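Local structure of tryptophan decarboxylase 1 (Oryza sativa subsp. japonica, 6KHO) at residues Leu349-Leu360 against Leu373-Gly381. The protein decarboxylates L-tryptophan to tryptamine and 5-hydroxy-L-tryptophan to serotonin, as a homodimer that uses pyridoxal 5'-phosphate. Sequence-based numbering, arbitrary orientation.
With PLP (pyridoxal-5'-phosphate), chain J; ACT (acetate ion), chain D.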
ATOM      1  N   LEU A 349      -9.457  17.016  -0.077  1.00 31.22           N
ATOM      2  CA  LEU A 349      -8.518  15.991   0.380  1.00 30.15           C
ATOM      3  C   LEU A 349      -7.117  16.555   0.563  1.00 29.76           C
ATOM      4  O   LEU A 349      -6.481  16.334   1.601  1.00 28.42           O
ATOM      5  CB  LEU A 349      -8.475  14.824  -0.602  1.00 31.87           C
ATOM      6  CG  LEU A 349      -9.171  13.530  -0.211  1.00 35.04           C
ATOM      7  CD1 LEU A 349     -10.597  13.802   0.196  1.00 40.85           C
ATOM      8  CD2 LEU A 349      -9.123  12.589  -1.406  1.00 40.11           C
ATOM      9  N   THR A 350      -6.611  17.283  -0.435  1.00 27.18           N
ATOM     10  CA  THR A 350      -5.253  17.801  -0.319  1.00 29.70           C
ATOM     11  C   THR A 350      -5.134  18.764   0.860  1.00 31.89           C
ATOM     12  O   THR A 350      -4.073  18.846   1.482  1.00 30.65           O
ATOM     13  CB  THR A 350      -4.818  18.481  -1.627  1.00 30.91           C
ATOM     14  OG1 THR A 350      -5.733  19.543  -1.949  1.00 30.65           O
ATOM     15  CG2 THR A 350      -4.808  17.471  -2.783  1.00 32.00           C
ATOM     16  N   GLY A 351      -6.225  19.447   1.225  1.00 32.58           N
ATOM     17  CA  GLY A 351      -6.179  20.339   2.379  1.00 29.22           C
ATOM     18  C   GLY A 351      -5.775  19.634   3.663  1.00 33.70           C
ATOM     19  O   GLY A 351      -5.047  20.193   4.489  1.00 34.48           O
ATOM     20  N   SER A 352      -6.229  18.394   3.842  1.00 30.12           N
ATOM     21  CA  SER A 352      -5.848  17.592   5.000  1.00 30.75           C
ATOM     22  C   SER A 352      -4.561  16.792   4.797  1.00 30.77           C
ATOM     23  O   SER A 352      -3.861  16.505   5.776  1.00 30.54           O
ATOM     24  CB  SER A 352      -6.971  16.614   5.349  1.00 32.34           C
ATOM     25  OG  SER A 352      -8.145  17.302   5.728  1.00 36.59           O
ATOM     26  N   LEU A 353      -4.226  16.422   3.558  1.00 27.83           N
ATOM     27  CA  LEU A 353      -3.192  15.417   3.314  1.00 25.92           C
ATOM     28  C   LEU A 353      -1.876  15.988   2.801  1.00 29.46           C
ATOM     29  O   LEU A 353      -0.868  15.265   2.795  1.00 27.61           O
ATOM     30  CB  LEU A 353      -3.700  14.374   2.308  1.00 26.94           C
ATOM     31  CG  LEU A 353      -4.935  13.569   2.709  1.00 28.15           C
ATOM     32  CD1 LEU A 353      -5.430  12.725   1.546  1.00 27.20           C
ATOM     33  CD2 LEU A 353      -4.596  12.706   3.911  1.00 29.25           C
ATOM     34  N   GLU A 354      -1.850  17.246   2.370  1.00 28.13           N
ATOM     35  CA  GLU A 354      -0.657  17.774   1.722  1.00 30.56           C
ATOM     36  C   GLU A 354       0.440  18.062   2.740  1.00 30.87           C
ATOM     37  O   GLU A 354       0.176  18.327   3.917  1.00 32.32           O
ATOM     38  CB  GLU A 354      -0.980  19.047   0.931  1.00 31.20           C
ATOM     39  CG  GLU A 354      -1.336  20.260   1.816  1.00 35.37           C
ATOM     40  CD  GLU A 354      -1.991  21.394   1.035  1.00 40.40           C
ATOM     41  OE1 GLU A 354      -1.837  21.431  -0.210  1.00 41.46           O
ATOM     42  OE2 GLU A 354      -2.666  22.239   1.665  1.00 42.99           O
ATOM     43  N   THR A 355       1.685  17.963   2.269  1.00 30.52           N
ATOM     44  CA  THR A 355       2.887  18.390   2.973  1.00 31.96           C
ATOM     45  C   THR A 355       3.758  19.135   1.970  1.00 31.32           C
ATOM     46  O   THR A 355       3.570  19.018   0.757  1.00 29.51           O
ATOM     47  CB  THR A 355       3.682  17.215   3.561  1.00 33.67           C
ATOM     48  OG1 THR A 355       4.012  16.282   2.509  1.00 31.62           O
ATOM     49  CG2 THR A 355       2.883  16.511   4.646  1.00 30.59           C
ATOM     50  N   ASN A 356       4.718  19.902   2.470  1.00 28.99           N
ATOM     51  CA  ASN A 356       5.602  20.672   1.591  1.00 32.56           C
ATOM     52  C   ASN A 356       7.027  20.635   2.126  1.00 32.95           C
ATOM     53  O   ASN A 356       7.637  21.675   2.377  1.00 34.75           O
ATOM     54  CB  ASN A 356       5.092  22.107   1.430  1.00 36.42           C
ATOM     55  CG  ASN A 356       5.691  22.809   0.206  1.00 42.46           C
ATOM     56  OD1 ASN A 356       6.092  22.167  -0.774  1.00 41.31           O
ATOM     57  ND2 ASN A 356       5.759  24.136   0.262  1.00 43.22           N
ATOM     58  N   PRO A 357       7.599  19.436   2.293  1.00 31.58           N
ATOM     59  CA  PRO A 357       8.973  19.348   2.798  1.00 34.00           C
ATOM     60  C   PRO A 357       9.959  19.900   1.778  1.00 32.36           C
ATOM     61  O   PRO A 357       9.784  19.737   0.565  1.00 28.69           O
ATOM     62  CB  PRO A 357       9.174  17.847   3.017  1.00 35.65           C
ATOM     63  CG  PRO A 357       8.320  17.221   1.983  1.00 34.03           C
ATOM     64  CD  PRO A 357       7.097  18.118   1.854  1.00 31.13           C
ATOM     65  N   GLU A 358      11.001  20.557   2.293  1.00 30.13           N
ATOM     66  CA  GLU A 358      11.933  21.285   1.438  1.00 31.55           C
ATOM     67  C   GLU A 358      12.591  20.368   0.411  1.00 32.28           C
ATOM     68  O   GLU A 358      12.764  20.750  -0.756  1.00 29.82           O
ATOM     69  CB  GLU A 358      12.993  21.964   2.308  1.00 35.16           C
ATOM     70  CG  GLU A 358      14.040  22.749   1.540  1.00 34.19           C
ATOM     71  CD  GLU A 358      13.464  24.004   0.902  1.00 36.53           C
ATOM     72  OE1 GLU A 358      12.702  24.731   1.584  1.00 39.13           O
ATOM     73  OE2 GLU A 358      13.756  24.246  -0.291  1.00 33.18           O
ATOM     74  N   TYR A 359      12.945  19.148   0.819  1.00 27.97           N
ATOM     75  CA  TYR A 359      13.718  18.276  -0.067  1.00 30.69           C
ATOM     76  C   TYR A 359      12.914  17.810  -1.287  1.00 30.19           C
ATOM     77  O   TYR A 359      13.513  17.364  -2.274  1.00 31.26           O
ATOM     78  CB  TYR A 359      14.281  17.084   0.723  1.00 30.45           C
ATOM     79  CG  TYR A 359      13.340  15.905   0.893  1.00 31.80           C
ATOM     80  CD1 TYR A 359      12.282  15.955   1.785  1.00 31.66           C
ATOM     81  CD2 TYR A 359      13.523  14.734   0.162  1.00 33.03           C
ATOM     82  CE1 TYR A 359      11.412  14.881   1.937  1.00 33.76           C
ATOM     83  CE2 TYR A 359      12.669  13.649   0.314  1.00 33.06           C
ATOM     84  CZ  TYR A 359      11.615  13.727   1.195  1.00 37.18           C
ATOM     85  OH  TYR A 359      10.764  12.648   1.342  1.00 34.04           O
ATOM     86  N   LEU A 360      11.591  17.961  -1.277  1.00 29.39           N
ATOM     87  CA  LEU A 360      10.768  17.569  -2.419  1.00 25.86           C
ATOM     88  C   LEU A 360      10.351  18.742  -3.296  1.00 27.88           C
ATOM     89  O   LEU A 360       9.702  18.518  -4.328  1.00 25.90           O
ATOM     90  CB  LEU A 360       9.513  16.841  -1.944  1.00 27.87           C
ATOM     91  CG  LEU A 360       9.720  15.489  -1.257  1.00 30.07           C
ATOM     92  CD1 LEU A 360       8.381  14.883  -0.877  1.00 31.61           C
ATOM     93  CD2 LEU A 360      10.468  14.560  -2.165  1.00 29.85           C
ATOM     94  N   LEU A 373       0.826  13.162  -6.038  1.00 26.24           N
ATOM     95  CA  LEU A 373      -0.130  12.212  -5.487  1.00 29.20           C
ATOM     96  C   LEU A 373       0.195  11.804  -4.058  1.00 25.15           C
ATOM     97  O   LEU A 373      -0.664  11.213  -3.394  1.00 28.78           O
ATOM     98  CB  LEU A 373      -0.255  10.986  -6.400  1.00 32.12           C
ATOM     99  CG  LEU A 373      -0.907  11.375  -7.744  1.00 31.59           C
ATOM    100  CD1 LEU A 373      -0.848  10.251  -8.775  1.00 29.25           C
ATOM    101  CD2 LEU A 373      -2.331  11.851  -7.574  1.00 31.99           C
ATOM    102  N   LYS A 374       1.368  12.163  -3.533  1.00 24.55           N
ATOM    103  CA  LYS A 374       1.552  12.082  -2.086  1.00 25.99           C
ATOM    104  C   LYS A 374       0.510  12.907  -1.328  1.00 30.25           C
ATOM    105  O   LYS A 374       0.215  12.602  -0.166  1.00 28.22           O
ATOM    106  CB  LYS A 374       2.948  12.549  -1.696  1.00 25.66           C
ATOM    107  CG  LYS A 374       3.206  14.029  -1.967  1.00 26.41           C
ATOM    108  CD  LYS A 374       4.568  14.425  -1.392  1.00 28.12           C
ATOM    109  CE  LYS A 374       4.811  15.912  -1.508  1.00 37.47           C
ATOM    110  NZ  LYS A 374       3.967  16.641  -0.505  1.00 33.00           N
ATOM    111  N   ASP A 375      -0.066  13.926  -1.961  1.00 26.74           N
ATOM    112  CA  ASP A 375      -1.036  14.789  -1.309  1.00 26.87           C
ATOM    113  C   ASP A 375      -2.453  14.241  -1.408  1.00 27.22           C
ATOM    114  O   ASP A 375      -3.392  14.907  -0.970  1.00 28.44           O
ATOM    115  CB  ASP A 375      -0.975  16.204  -1.907  1.00 29.29           C
ATOM    116  CG  ASP A 375       0.369  16.899  -1.678  1.00 29.51           C
ATOM    117  OD1 ASP A 375       1.104  16.557  -0.729  1.00 29.69           O
ATOM    118  OD2 ASP A 375       0.689  17.811  -2.459  1.00 31.33           O
ATOM    119  N   MET A 376      -2.625  13.036  -1.959  1.00 27.17           N
ATOM    120  CA  MET A 376      -3.926  12.387  -2.072  1.00 28.08           C
ATOM    121  C   MET A 376      -3.960  11.033  -1.366  1.00 28.03           C
ATOM    122  O   MET A 376      -4.887  10.250  -1.589  1.00 28.47           O
ATOM    123  CB  MET A 376      -4.309  12.209  -3.544  1.00 29.42           C
ATOM    124  CG  MET A 376      -4.457  13.509  -4.302  1.00 30.42           C
ATOM    125  SD  MET A 376      -6.121  14.144  -4.091  1.00 38.08           S
ATOM    126  CE  MET A 376      -7.073  12.966  -5.057  1.00 35.17           C
ATOM    127  N   GLN A 377      -2.979  10.742  -0.511  1.00 25.98           N
ATOM    128  CA  GLN A 377      -2.847   9.424   0.111  1.00 27.06           C
ATOM    129  C   GLN A 377      -2.232   9.607   1.489  1.00 27.74           C
ATOM    130  O   GLN A 377      -1.837  10.716   1.867  1.00 26.19           O
ATOM    131  CB  GLN A 377      -1.967   8.488  -0.735  1.00 26.80           C
ATOM    132  CG  GLN A 377      -0.518   8.962  -0.785  1.00 25.50           C
ATOM    133  CD  GLN A 377       0.397   8.084  -1.657  1.00 29.28           C
ATOM    134  OE1 GLN A 377      -0.064   7.374  -2.549  1.00 31.25           O
ATOM    135  NE2 GLN A 377       1.697   8.135  -1.383  1.00 27.04           N
ATOM    136  N   VAL A 378      -2.097   8.497   2.216  1.00 26.54           N
ATOM    137  CA  VAL A 378      -1.489   8.545   3.549  1.00 27.84           C
ATOM    138  C   VAL A 378       0.025   8.739   3.465  1.00 29.18           C
ATOM    139  O   VAL A 378       0.594   9.611   4.136  1.00 28.99           O
ATOM    140  CB  VAL A 378      -1.860   7.276   4.343  1.00 30.54           C
ATOM    141  CG1 VAL A 378      -0.978   7.130   5.596  1.00 26.94           C
ATOM    142  CG2 VAL A 378      -3.350   7.323   4.707  1.00 30.03           C
ATOM    143  N   GLY A 379       0.709   7.936   2.645  1.00 26.79           N
ATOM    144  CA  GLY A 379       2.158   7.896   2.636  1.00 31.59           C
ATOM    145  C   GLY A 379       2.796   8.877   1.661  1.00 32.03           C
ATOM    146  O   GLY A 379       2.136   9.714   1.042  1.00 28.33           O
ATOM    147  N   VAL A 380       4.119   8.760   1.527  1.00 27.78           N
ATOM    148  CA  VAL A 380       4.880   9.626   0.630  1.00 27.29           C
ATOM    149  C   VAL A 380       5.166   8.863  -0.660  1.00 29.11           C
ATOM    150  O   VAL A 380       4.627   9.206  -1.718  1.00 27.99           O
ATOM    151  CB  VAL A 380       6.178  10.137   1.286  1.00 31.03           C
ATOM    152  CG1 VAL A 380       6.880  11.166   0.381  1.00 32.47           C
ATOM    153  CG2 VAL A 380       5.872  10.768   2.641  1.00 31.46           C
ATOM    154  N   GLY A 381       5.994   7.812  -0.581  1.00 24.93           N
ATOM    155  CA  GLY A 381       6.309   7.030  -1.763  1.00 29.22           C
ATOM    156  C   GLY A 381       5.117   6.245  -2.284  1.00 29.92           C
ATOM    157  O   GLY A 381       4.113   6.043  -1.596  1.00 29.66           O
TER
HETATM  158  N1  PLP J 601      10.934   8.736   7.189  1.00 35.40           N
HETATM  159  C2  PLP J 601      12.195   8.532   6.679  1.00 36.15           C
HETATM  160  C2A PLP J 601      13.408   8.591   7.578  1.00 34.72           C
HETATM  161  C3  PLP J 601      12.336   8.261   5.327  1.00 35.56           C
HETATM  162  O3  PLP J 601      13.594   8.053   4.830  1.00 36.98           O
HETATM  163  C4  PLP J 601      11.218   8.182   4.490  1.00 36.71           C
HETATM  164  C4A PLP J 601      11.257   7.213   3.341  1.00 34.86           C
HETATM  165  C5  PLP J 601       9.960   8.418   5.016  1.00 34.32           C
HETATM  166  C6  PLP J 601       9.821   8.686   6.373  1.00 37.04           C
HETATM  167  C5A PLP J 601       8.740   8.367   4.115  1.00 35.08           C
HETATM  168  O4P PLP J 601       8.231   7.064   4.077  1.00 37.76           O
HETATM  169  P   PLP J 601       7.055   6.556   3.111  1.00 32.19           P
HETATM  170  O1P PLP J 601       7.217   5.057   3.068  1.00 31.72           O
HETATM  171  O2P PLP J 601       5.752   6.974   3.755  1.00 34.90           O
HETATM  172  O3P PLP J 601       7.129   7.125   1.718  1.00 38.75           O
HETATM  173  C   ACT D 602      11.263   9.171   0.131  1.00 46.68           C
HETATM  174  O   ACT D 602      10.411   8.202   0.197  1.00 46.97           O
HETATM  175  OXT ACT D 602      11.069  10.417   0.313  1.00 41.38           O
HETATM  176  CH3 ACT D 602      12.753   8.799  -0.231  1.00 36.56           C
HETATM  177  O   HOH W   1       1.856  14.727   1.501  1.00 37.94           O
HETATM  178  O   HOH W   2       2.096  19.748  -1.700  1.00 42.52           O
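Lys-374 reaches across to Thr-355 and holds it by two acceptors at once: Lys-374 NZ lies 2.7 Å from Thr-355 O, approaching well above the carbonyl plane, and 3.0 Å from Thr-355 OG1. Its chain runs out straight and then turns at the last bond (chi4 74°), which swings the ammonium onto the threonine while the methylenes pass alongside Leu-360, Lys-374 CE lying 3.8 Å from Leu-360 CD1. Lys-374 NZ also makes a salt bridge to the neighbouring carboxylate, 2.9 Å to Asp-375 OD1, met on the syn side. An alanine in place of Lys-374 would probably cost the Asp-375 carboxylate its counter-charge and Thr-355 O and OG1 their shared ammonium donor, and open a gap beside Leu-360.

The Asp-375 carboxylate packs against Glu-354, the first residue beyond helix 346-353, with Asp-375 OD1 3.3 Å from Glu-354 CA. OD1 receives a weak hydrogen bond from Thr-355 N, and one water links OD1 to Leu-353 O and Thr-355 OG1; a second water ties OD2 to Thr-355 O. Leu-353 packs on the backbone here, Leu-353 CB 3.3 Å from Asp-375 O and CD1 3.7 Å from Met-376 C, while its carbonyl oxygen also accepts a hydrogen bond from Lys-219 of the second subunit.

Farther along, both segments arrive at the active site. Tyr-359 is the proton donor; its OH hydrogen-bonds to His-214 of the second subunit and lies very close to an acetate, probably from the crystallisation liquor. Val-380 N and Gly-381 N bind the cofactor phosphate, Gly-381 N at 2.7 Å from PLP O3P. Thr-175 and Ser-176 of that other subunit hydrogen-bond to the same cofactor, so the site is built from both subunits, as in group II PLP-dependent decarboxylases.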